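Local coordinates for protein putative LacI-family transcriptional regulator (Bacteroides fragilis, PDB 3GBV) that probably acts as a DNA-binding transcriptional regulator of the LacI family, its periplasmic-binding-protein-like core presumably sensing a small effector molecule, at residues K8-H18 with F41-P52; S120-L131 with D225-L233. One frame throughout, in Å; residues are numbered along the deposited sequence.

Contact 1. Residues K8-H18 with F41-P52; sequences KYTFACLLPKH and FNISANITHYDP. With EDO (1,2-ethanediol), chain C.
Y9 to P16 and I43 to Y50 run side by side as parallel strands, bridged residue for residue from Y9–I43 onward. The hydrogen-bond ladder alternates in the usual parallel way: F11 N reaches S44 O at 2.9 Å in a nearly straight bond (167°), and N46 N returns to F11 O. It continues through K17 N to Y50 O, one residue beyond strand 9-16.

Toward the C-terminal ends of the strands Y50 packs tightly against L14 and P16. It turns its ring back over strand 9-16, because CG sits between its own backbone N and carbonyl carbon (chi1 70°). P16 CA lies over one face of that ring, 4.0 Å from the centroid, a CH-pi contact, and L14 CG presses on Y50 CD2 at 3.4 Å, the two side chains at about a right angle. The phenol oxygen is fixed from beyond the pair by hydrogen bonds to A76 O and T78 OG1. An ethanediol, probably from the crystallisation liquor, lies near the same tyrosine and bonds to P52 O.

The solvent side loosens toward the tip of K17. Its CG still touches H49 CB, but farther out CE is 4.1 Å from D51 N, and NZ stays 4.8 Å from D51 OD2, without ion-pair contact. H18 leans obliquely on H49, their planes at 74°, and its ND1 is held by P16 O (3.0 Å), in the ring plane. At the other end the exposed K8 lays its CE against S44 OG, at 3.2 Å.

The pair belongs to a beta-alpha-beta unit with helix 23-37 as its crossover. Strand 43-50 is the outermost of its sheet within the chain, and strand 72-75 flanks 9-16 on its other side. F11 and I43 meet helix 254-270, L15 and A45 meet helix 23-37, and A12 and L14 meet helix 55-66.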
loop_
_atom_site.group_PDB
_atom_site.type_symbol
_atom_site.label_atom_id
_atom_site.label_comp_id
_atom_site.label_asym_id
_atom_site.label_seq_id
_atom_site.Cartn_x
_atom_site.Cartn_y
_atom_site.Cartn_z
ATOM N N LYS A 8 -20.450 31.888 5.152
ATOM C CA LYS A 8 -19.433 30.895 4.817
ATOM C C LYS A 8 -20.014 29.490 4.701
ATOM O O LYS A 8 -21.189 29.258 4.988
ATOM C CB LYS A 8 -18.322 30.890 5.874
ATOM C CG LYS A 8 -18.782 30.468 7.268
ATOM C CD LYS A 8 -17.595 30.284 8.215
ATOM C CE LYS A 8 -18.012 29.739 9.587
ATOM N NZ LYS A 8 -18.715 30.741 10.442
ATOM N N TYR A 9 -19.178 28.554 4.264
ATOM C CA TYR A 9 -19.586 27.162 4.141
ATOM C C TYR A 9 -19.118 26.454 5.402
ATOM O O TYR A 9 -17.954 26.573 5.794
ATOM C CB TYR A 9 -18.946 26.514 2.912
ATOM C CG TYR A 9 -19.661 26.813 1.618
ATOM C CD1 TYR A 9 -20.937 26.302 1.367
ATOM C CD2 TYR A 9 -19.064 27.607 0.643
ATOM C CE1 TYR A 9 -21.600 26.580 0.165
ATOM C CE2 TYR A 9 -19.712 27.892 -0.555
ATOM C CZ TYR A 9 -20.976 27.379 -0.792
ATOM O OH TYR A 9 -21.611 27.675 -1.983
ATOM N N THR A 10 -20.029 25.725 6.036
ATOM C CA THR A 10 -19.708 25.014 7.266
ATOM C C THR A 10 -20.008 23.523 7.160
ATOM O O THR A 10 -21.146 23.129 6.918
ATOM C CB THR A 10 -20.498 25.609 8.457
ATOM O OG1 THR A 10 -20.249 27.020 8.530
ATOM C CG2 THR A 10 -20.060 24.966 9.767
ATOM N N PHE A 11 -18.975 22.702 7.331
ATOM C CA PHE A 11 -19.131 21.255 7.262
ATOM C C PHE A 11 -18.944 20.681 8.653
ATOM O O PHE A 11 -17.861 20.775 9.227
ATOM C CB PHE A 11 -18.097 20.633 6.319
ATOM C CG PHE A 11 -18.122 21.194 4.924
ATOM C CD1 PHE A 11 -19.324 21.342 4.233
ATOM C CD2 PHE A 11 -16.934 21.544 4.288
ATOM C CE1 PHE A 11 -19.341 21.829 2.929
ATOM C CE2 PHE A 11 -16.937 22.030 2.987
ATOM C CZ PHE A 11 -18.146 22.174 2.302
ATOM N N ALA A 12 -20.003 20.096 9.200
ATOM C CA ALA A 12 -19.921 19.516 10.537
ATOM C C ALA A 12 -19.375 18.091 10.452
ATOM O O ALA A 12 -19.930 17.249 9.744
ATOM C CB ALA A 12 -21.302 19.521 11.193
ATOM N N CYS A 13 -18.291 17.822 11.169
ATOM C CA CYS A 13 -17.688 16.492 11.164
ATOM C C CYS A 13 -17.891 15.841 12.527
ATOM O O CYS A 13 -17.293 16.258 13.516
ATOM C CB CYS A 13 -16.193 16.589 10.847
ATOM S SG CYS A 13 -15.818 17.599 9.380
ATOM N N LEU A 14 -18.735 14.818 12.576
ATOM C CA LEU A 14 -19.028 14.136 13.832
ATOM C C LEU A 14 -18.230 12.841 13.947
ATOM O O LEU A 14 -18.460 11.883 13.208
ATOM C CB LEU A 14 -20.532 13.860 13.916
ATOM C CG LEU A 14 -21.118 13.416 15.257
ATOM C CD1 LEU A 14 -20.825 14.469 16.322
ATOM C CD2 LEU A 14 -22.630 13.198 15.103
ATOM N N LEU A 15 -17.279 12.832 14.876
ATOM C CA LEU A 15 -16.418 11.679 15.088
ATOM C C LEU A 15 -16.443 11.246 16.551
ATOM O O LEU A 15 -16.779 12.035 17.439
ATOM C CB LEU A 15 -14.977 12.029 14.705
ATOM C CG LEU A 15 -14.707 12.618 13.320
ATOM C CD1 LEU A 15 -13.282 13.148 13.273
ATOM C CD2 LEU A 15 -14.928 11.564 12.256
ATOM N N PRO A 16 -16.098 9.979 16.822
ATOM C CA PRO A 16 -16.078 9.452 18.192
ATOM C C PRO A 16 -15.002 10.135 19.037
ATOM O O PRO A 16 -13.888 10.364 18.561
ATOM C CB PRO A 16 -15.754 7.970 17.990
ATOM C CG PRO A 16 -16.286 7.670 16.624
ATOM C CD PRO A 16 -15.876 8.898 15.843
ATOM N N LYS A 17 -15.332 10.466 20.284
ATOM C CA LYS A 17 -14.351 11.080 21.174
ATOM C C LYS A 17 -13.163 10.127 21.209
ATOM O O LYS A 17 -13.333 8.912 21.114
ATOM C CB LYS A 17 -14.917 11.248 22.593
ATOM C CG LYS A 17 -15.932 12.382 22.757
ATOM C CD LYS A 17 -16.585 12.342 24.143
ATOM C CE LYS A 17 -17.635 13.439 24.323
ATOM N NZ LYS A 17 -18.487 13.203 25.535
ATOM N N HIS A 18 -11.963 10.679 21.344
ATOM C CA HIS A 18 -10.755 9.866 21.373
ATOM C C HIS A 18 -9.577 10.658 21.936
ATOM O O HIS A 18 -9.694 11.855 22.198
ATOM C CB HIS A 18 -10.418 9.399 19.955
ATOM C CG HIS A 18 -10.087 10.516 19.013
ATOM N ND1 HIS A 18 -11.047 11.328 18.451
ATOM C CD2 HIS A 18 -8.895 10.985 18.570
ATOM C CE1 HIS A 18 -10.464 12.249 17.704
ATOM N NE2 HIS A 18 -9.157 12.063 17.760
ATOM N N PHE A 41 -12.495 29.012 -1.214
ATOM C CA PHE A 41 -13.950 29.009 -1.168
ATOM C C PHE A 41 -14.457 29.245 0.236
ATOM O O PHE A 41 -15.640 29.069 0.521
ATOM C CB PHE A 41 -14.457 27.682 -1.711
ATOM C CG PHE A 41 -13.874 27.341 -3.041
ATOM C CD1 PHE A 41 -14.139 28.139 -4.152
ATOM C CD2 PHE A 41 -12.989 26.280 -3.173
ATOM C CE1 PHE A 41 -13.524 27.885 -5.376
ATOM C CE2 PHE A 41 -12.368 26.019 -4.393
ATOM C CZ PHE A 41 -12.636 26.827 -5.495
ATOM N N ASN A 42 -13.543 29.644 1.112
ATOM C CA ASN A 42 -13.868 29.941 2.497
ATOM C C ASN A 42 -14.827 28.932 3.115
ATOM O O ASN A 42 -16.033 29.183 3.214
ATOM C CB ASN A 42 -14.453 31.351 2.587
ATOM C CG ASN A 42 -13.538 32.398 1.963
ATOM O OD1 ASN A 42 -12.386 32.570 2.384
ATOM N ND2 ASN A 42 -14.045 33.100 0.949
ATOM N N ILE A 43 -14.274 27.792 3.522
ATOM C CA ILE A 43 -15.042 26.724 4.152
ATOM C C ILE A 43 -14.463 26.470 5.534
ATOM O O ILE A 43 -13.282 26.720 5.770
ATOM C CB ILE A 43 -14.946 25.404 3.360
ATOM C CG1 ILE A 43 -13.484 24.967 3.260
ATOM C CG2 ILE A 43 -15.551 25.577 1.979
ATOM C CD1 ILE A 43 -13.290 23.585 2.692
ATOM N N SER A 44 -15.290 25.977 6.448
ATOM C CA SER A 44 -14.819 25.674 7.791
ATOM C C SER A 44 -15.383 24.341 8.260
ATOM O O SER A 44 -16.579 24.064 8.135
ATOM C CB SER A 44 -15.200 26.789 8.775
ATOM O OG SER A 44 -16.601 26.949 8.885
ATOM N N ALA A 45 -14.499 23.508 8.788
ATOM C CA ALA A 45 -14.887 22.203 9.277
ATOM C C ALA A 45 -15.067 22.289 10.779
ATOM O O ALA A 45 -14.110 22.565 11.510
ATOM C CB ALA A 45 -13.820 21.189 8.941
ATOM N N ASN A 46 -16.295 22.066 11.232
ATOM C CA ASN A 46 -16.582 22.107 12.654
ATOM C C ASN A 46 -16.607 20.690 13.216
ATOM O O ASN A 46 -17.590 19.955 13.083
ATOM C CB ASN A 46 -17.913 22.811 12.918
ATOM C CG ASN A 46 -18.281 22.805 14.383
ATOM O OD1 ASN A 46 -17.417 22.957 15.247
ATOM N ND2 ASN A 46 -19.566 22.638 14.675
ATOM N N ILE A 47 -15.505 20.315 13.848
ATOM C CA ILE A 47 -15.374 18.994 14.422
ATOM C C ILE A 47 -15.964 18.922 15.819
ATOM O O ILE A 47 -15.630 19.725 16.684
ATOM C CB ILE A 47 -13.896 18.580 14.517
ATOM C CG1 ILE A 47 -13.237 18.675 13.137
ATOM C CG2 ILE A 47 -13.792 17.170 15.084
ATOM C CD1 ILE A 47 -11.748 18.377 13.148
ATOM N N THR A 48 -16.865 17.972 16.033
ATOM C CA THR A 48 -17.432 17.781 17.360
ATOM C C THR A 48 -17.307 16.301 17.627
ATOM O O THR A 48 -17.479 15.484 16.723
ATOM C CB THR A 48 -18.927 18.186 17.470
ATOM O OG1 THR A 48 -19.749 17.211 16.818
ATOM C CG2 THR A 48 -19.158 19.543 16.851
ATOM N N HIS A 49 -16.984 15.962 18.864
ATOM C CA HIS A 49 -16.828 14.574 19.257
ATOM C C HIS A 49 -18.056 14.137 20.019
ATOM O O HIS A 49 -18.708 14.945 20.683
ATOM C CB HIS A 49 -15.584 14.435 20.111
ATOM C CG HIS A 49 -14.354 14.930 19.429
ATOM N ND1 HIS A 49 -13.746 14.239 18.405
ATOM C CD2 HIS A 49 -13.658 16.082 19.574
ATOM C CE1 HIS A 49 -12.728 14.944 17.947
ATOM N NE2 HIS A 49 -12.654 16.068 18.637
ATOM N N TYR A 50 -18.371 12.854 19.927
ATOM C CA TYR A 50 -19.549 12.334 20.591
ATOM C C TYR A 50 -19.272 11.081 21.398
ATOM O O TYR A 50 -18.322 10.346 21.116
ATOM C CB TYR A 50 -20.626 12.034 19.549
ATOM C CG TYR A 50 -20.321 10.848 18.658
ATOM C CD1 TYR A 50 -20.595 9.546 19.080
ATOM C CD2 TYR A 50 -19.809 11.028 17.369
ATOM C CE1 TYR A 50 -20.383 8.451 18.237
ATOM C CE2 TYR A 50 -19.588 9.940 16.519
ATOM C CZ TYR A 50 -19.883 8.653 16.958
ATOM O OH TYR A 50 -19.716 7.574 16.106
ATOM N N ASP A 51 -20.107 10.842 22.407
ATOM C CA ASP A 51 -19.979 9.648 23.225
ATOM C C ASP A 51 -20.691 8.608 22.376
ATOM O O ASP A 51 -21.883 8.735 22.110
ATOM C CB ASP A 51 -20.704 9.818 24.561
ATOM C CG ASP A 51 -20.375 8.707 25.542
ATOM O OD1 ASP A 51 -20.122 7.566 25.085
ATOM O OD2 ASP A 51 -20.378 8.972 26.767
ATOM N N PRO A 52 -19.975 7.572 21.933
ATOM C CA PRO A 52 -20.584 6.538 21.094
ATOM C C PRO A 52 -21.511 5.551 21.793
ATOM O O PRO A 52 -22.319 4.890 21.142
ATOM C CB PRO A 52 -19.374 5.811 20.492
ATOM C CG PRO A 52 -18.192 6.727 20.774
ATOM C CD PRO A 52 -18.537 7.319 22.103
HETATM C C1 EDO C . -23.223 6.859 16.467
HETATM O O1 EDO C . -23.334 5.684 15.657
HETATM C C2 EDO C . -23.506 6.505 17.930
HETATM O O2 EDO C . -22.580 5.503 18.376
#

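Contact 2. Residues S120-L131 with D225-L233; sequences SGYFAARMLMLL and DFSLIGYDL. With EDO (1,2-ethanediol), chain D.
I229 reaches from its strand into helix 120-131 and can be followed outward atom by atom. Its CB points at the helix. From there CG1, beside the backbone N (chi1 -79°), lies 4.0 Å from L128 CD1 and 4.2 Å from L131 CD2, two leucines one turn apart that both approach from the helix side. The terminal CD1 then goes right down to the helix backbone: it sits 3.3 Å from L128 CA, tighter than usual carbon contact, with L128 CB close by and CB of M127, a selenomethionine, somewhat farther off.

The two elements run nearly antiparallel, at 162°, with axes 9.5 Å apart, as befits a helix laid against one face of the sheet in an alpha/beta domain of the periplasmic-binding-protein type. Strand 227-231 lies inside that sheet between 203-206 and 246-251, and the same helix also touches both of these.

Toward the start of the strand S227 OG merely packs on L131 CD2; toward its end the contact turns polar. There the phenol of Y231 extends to the helix, where OH and S120 OG are hydrogen-bonded at 2.9 Å. S120 OG lies in the plane of the tyrosine ring, at its edge, and is also tied to Q115 OE1. Away from the strand the helix packs on helix 152-168 and also meets the second subunit, where R126 NH1 forms a salt bridge with E289 of that subunit.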
loop_
_atom_site.group_PDB
_atom_site.type_symbol
_atom_site.label_atom_id
_atom_site.label_comp_id
_atom_site.label_asym_id
_atom_site.label_seq_id
_atom_site.Cartn_x
_atom_site.Cartn_y
_atom_site.Cartn_z
ATOM N N SER A 120 -11.964 -6.872 3.236
ATOM C CA SER A 120 -10.848 -6.575 4.121
ATOM C C SER A 120 -10.621 -7.734 5.083
ATOM O O SER A 120 -9.481 -8.088 5.385
ATOM C CB SER A 120 -11.115 -5.289 4.904
ATOM O OG SER A 120 -10.060 -5.013 5.811
ATOM N N GLY A 121 -11.714 -8.328 5.550
ATOM C CA GLY A 121 -11.623 -9.445 6.470
ATOM C C GLY A 121 -11.189 -10.717 5.775
ATOM O O GLY A 121 -10.434 -11.514 6.335
ATOM N N TYR A 122 -11.677 -10.908 4.551
ATOM C CA TYR A 122 -11.342 -12.078 3.743
ATOM C C TYR A 122 -9.819 -12.064 3.515
ATOM O O TYR A 122 -9.136 -13.087 3.645
ATOM C CB TYR A 122 -12.083 -11.990 2.404
ATOM C CG TYR A 122 -12.061 -13.251 1.573
ATOM C CD1 TYR A 122 -12.890 -14.325 1.879
ATOM C CD2 TYR A 122 -11.220 -13.363 0.468
ATOM C CE1 TYR A 122 -12.882 -15.482 1.105
ATOM C CE2 TYR A 122 -11.201 -14.515 -0.314
ATOM C CZ TYR A 122 -12.033 -15.570 0.010
ATOM O OH TYR A 122 -12.004 -16.712 -0.764
ATOM N N PHE A 123 -9.307 -10.887 3.174
ATOM C CA PHE A 123 -7.879 -10.681 2.942
ATOM C C PHE A 123 -7.080 -10.930 4.220
ATOM O O PHE A 123 -5.997 -11.529 4.183
ATOM C CB PHE A 123 -7.630 -9.240 2.469
ATOM C CG PHE A 123 -6.175 -8.835 2.462
ATOM C CD1 PHE A 123 -5.354 -9.124 1.377
ATOM C CD2 PHE A 123 -5.631 -8.152 3.543
ATOM C CE1 PHE A 123 -4.010 -8.727 1.371
ATOM C CE2 PHE A 123 -4.288 -7.754 3.543
ATOM C CZ PHE A 123 -3.478 -8.041 2.456
ATOM N N ALA A 124 -7.614 -10.450 5.342
ATOM C CA ALA A 124 -6.964 -10.600 6.640
ATOM C C ALA A 124 -6.823 -12.074 6.978
ATOM O O ALA A 124 -5.817 -12.487 7.541
ATOM C CB ALA A 124 -7.762 -9.882 7.719
ATOM N N ALA A 125 -7.829 -12.859 6.612
ATOM C CA ALA A 125 -7.823 -14.296 6.852
ATOM C C ALA A 125 -6.697 -14.955 6.063
ATOM O O ALA A 125 -5.961 -15.787 6.601
ATOM C CB ALA A 125 -9.161 -14.904 6.454
ATOM N N ARG A 126 -6.578 -14.586 4.788
ATOM C CA ARG A 126 -5.528 -15.119 3.921
ATOM C C ARG A 126 -4.165 -14.877 4.553
ATOM O O ARG A 126 -3.356 -15.793 4.682
ATOM C CB ARG A 126 -5.579 -14.436 2.543
ATOM C CG ARG A 126 -4.306 -14.559 1.685
ATOM C CD ARG A 126 -4.006 -15.990 1.310
ATOM N NE ARG A 126 -2.749 -16.128 0.566
ATOM C CZ ARG A 126 -2.547 -15.711 -0.685
ATOM N NH1 ARG A 126 -3.517 -15.114 -1.365
ATOM N NH2 ARG A 126 -1.372 -15.912 -1.268
HETATM N N MSE A 127 -3.919 -13.639 4.962
HETATM C CA MSE A 127 -2.627 -13.281 5.557
HETATM C C MSE A 127 -2.350 -13.992 6.876
HETATM O O MSE A 127 -1.209 -14.364 7.157
HETATM C CB MSE A 127 -2.519 -11.762 5.774
HETATM C CG MSE A 127 -2.647 -10.914 4.508
HETATM SE SE MSE A 127 -1.347 -11.491 3.171
HETATM C CE MSE A 127 0.401 -11.083 4.050
ATOM N N LEU A 128 -3.383 -14.168 7.694
ATOM C CA LEU A 128 -3.212 -14.843 8.972
ATOM C C LEU A 128 -2.850 -16.314 8.766
ATOM O O LEU A 128 -2.013 -16.871 9.485
ATOM C CB LEU A 128 -4.484 -14.763 9.811
ATOM C CG LEU A 128 -4.345 -15.433 11.183
ATOM C CD1 LEU A 128 -3.514 -14.537 12.086
ATOM C CD2 LEU A 128 -5.713 -15.680 11.794
HETATM N N MSE A 129 -3.482 -16.937 7.780
HETATM C CA MSE A 129 -3.237 -18.347 7.491
HETATM C C MSE A 129 -1.874 -18.624 6.867
HETATM O O MSE A 129 -1.418 -19.765 6.853
HETATM C CB MSE A 129 -4.350 -18.891 6.596
HETATM C CG MSE A 129 -5.673 -18.952 7.318
HETATM SE SE MSE A 129 -5.436 -20.060 8.952
HETATM C CE MSE A 129 -5.377 -18.814 10.407
ATOM N N LEU A 130 -1.246 -17.584 6.328
ATOM C CA LEU A 130 0.087 -17.692 5.733
ATOM C C LEU A 130 1.036 -17.823 6.927
ATOM O O LEU A 130 2.095 -18.445 6.851
ATOM C CB LEU A 130 0.438 -16.412 4.956
ATOM C CG LEU A 130 1.903 -16.283 4.495
ATOM C CD1 LEU A 130 2.145 -17.221 3.319
ATOM C CD2 LEU A 130 2.222 -14.838 4.090
ATOM N N LEU A 131 0.610 -17.210 8.026
ATOM C CA LEU A 131 1.326 -17.170 9.294
ATOM C C LEU A 131 1.055 -18.421 10.140
ATOM O O LEU A 131 1.970 -18.987 10.741
ATOM C CB LEU A 131 0.855 -15.940 10.069
ATOM C CG LEU A 131 1.803 -14.930 10.696
ATOM C CD1 LEU A 131 2.720 -14.338 9.657
ATOM C CD2 LEU A 131 0.971 -13.844 11.341
ATOM N N ASP A 225 6.059 -16.256 21.588
ATOM C CA ASP A 225 5.528 -17.409 20.877
ATOM C C ASP A 225 4.088 -17.156 20.420
ATOM O O ASP A 225 3.248 -18.060 20.424
ATOM C CB ASP A 225 5.590 -18.645 21.775
ATOM C CG ASP A 225 5.368 -19.924 21.006
ATOM O OD1 ASP A 225 6.186 -20.226 20.109
ATOM O OD2 ASP A 225 4.372 -20.623 21.290
ATOM N N PHE A 226 3.819 -15.918 20.020
ATOM C CA PHE A 226 2.493 -15.520 19.563
ATOM C C PHE A 226 2.629 -14.259 18.709
ATOM O O PHE A 226 3.343 -13.326 19.086
ATOM C CB PHE A 226 1.596 -15.215 20.764
ATOM C CG PHE A 226 0.130 -15.161 20.435
ATOM C CD1 PHE A 226 -0.655 -16.302 20.525
ATOM C CD2 PHE A 226 -0.469 -13.967 20.037
ATOM C CE1 PHE A 226 -2.022 -16.259 20.223
ATOM C CE2 PHE A 226 -1.841 -13.914 19.731
ATOM C CZ PHE A 226 -2.611 -15.060 19.827
ATOM N N SER A 227 1.943 -14.234 17.566
ATOM C CA SER A 227 1.982 -13.083 16.668
ATOM C C SER A 227 0.579 -12.590 16.288
ATOM O O SER A 227 -0.332 -13.388 16.041
ATOM C CB SER A 227 2.759 -13.434 15.400
ATOM O OG SER A 227 2.116 -14.471 14.683
ATOM N N LEU A 228 0.418 -11.269 16.250
ATOM C CA LEU A 228 -0.857 -10.659 15.905
ATOM C C LEU A 228 -0.893 -10.071 14.504
ATOM O O LEU A 228 0.135 -9.805 13.880
ATOM C CB LEU A 228 -1.202 -9.488 16.839
ATOM C CG LEU A 228 -1.536 -9.497 18.332
ATOM C CD1 LEU A 228 -2.283 -10.768 18.694
ATOM C CD2 LEU A 228 -0.272 -9.353 19.131
ATOM N N ILE A 229 -2.118 -9.859 14.038
ATOM C CA ILE A 229 -2.386 -9.190 12.783
ATOM C C ILE A 229 -3.344 -8.112 13.272
ATOM O O ILE A 229 -4.318 -8.400 13.963
ATOM C CB ILE A 229 -3.082 -10.088 11.751
ATOM C CG1 ILE A 229 -2.047 -11.000 11.094
ATOM C CG2 ILE A 229 -3.779 -9.219 10.676
ATOM C CD1 ILE A 229 -2.567 -11.716 9.866
ATOM N N GLY A 230 -3.043 -6.864 12.956
ATOM C CA GLY A 230 -3.897 -5.790 13.411
ATOM C C GLY A 230 -4.234 -4.800 12.327
ATOM O O GLY A 230 -3.851 -4.968 11.171
ATOM N N TYR A 231 -4.959 -3.757 12.718
ATOM C CA TYR A 231 -5.367 -2.718 11.794
ATOM C C TYR A 231 -4.867 -1.327 12.170
ATOM O O TYR A 231 -4.718 -0.992 13.350
ATOM C CB TYR A 231 -6.894 -2.684 11.701
ATOM C CG TYR A 231 -7.486 -3.684 10.735
ATOM C CD1 TYR A 231 -7.969 -3.281 9.488
ATOM C CD2 TYR A 231 -7.593 -5.025 11.075
ATOM C CE1 TYR A 231 -8.552 -4.201 8.612
ATOM C CE2 TYR A 231 -8.169 -5.942 10.215
ATOM C CZ TYR A 231 -8.653 -5.532 8.988
ATOM O OH TYR A 231 -9.260 -6.469 8.165
ATOM N N ASP A 232 -4.591 -0.536 11.139
ATOM C CA ASP A 232 -4.186 0.847 11.283
ATOM C C ASP A 232 -2.820 1.165 11.853
ATOM O O ASP A 232 -2.276 0.450 12.704
ATOM C CB ASP A 232 -5.285 1.585 12.039
ATOM C CG ASP A 232 -6.649 1.365 11.404
ATOM O OD1 ASP A 232 -6.801 1.622 10.188
ATOM O OD2 ASP A 232 -7.567 0.922 12.113
ATOM N N LEU A 233 -2.276 2.264 11.350
ATOM C CA LEU A 233 -0.954 2.722 11.709
ATOM C C LEU A 233 -0.830 3.636 12.916
ATOM O O LEU A 233 -0.140 4.644 12.852
ATOM C CB LEU A 233 -0.321 3.378 10.480
ATOM C CG LEU A 233 0.351 2.453 9.448
ATOM C CD1 LEU A 233 -0.241 1.068 9.489
ATOM C CD2 LEU A 233 0.215 3.041 8.068
HETATM C C1 EDO D . -10.574 0.396 11.155
HETATM O O1 EDO D . -10.049 -0.312 12.278
HETATM C C2 EDO D . -11.696 1.338 11.590
HETATM O O2 EDO D . -11.153 2.443 12.306
#

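How the contacts relate
Contact 1 and contact 2 fall in series along the chain, the first complete before the second opens, and they lie on opposite sides of the chain's centre. Their centres are 33 Å apart and their nearest atoms about 12 Å. They share no sheet: contact 1 pairs two neighbours of the parallel sheet, whereas contact 2 sets a helix against an inner strand of the mixed one. Both belong to the periplasmic-binding-protein domain, and the two sheets are the cores of two lobes, as in other regulators of this type. Of the two, only contact 2 has residues that reach the second subunit, so subunit pairing here involves the mixed-sheet lobe.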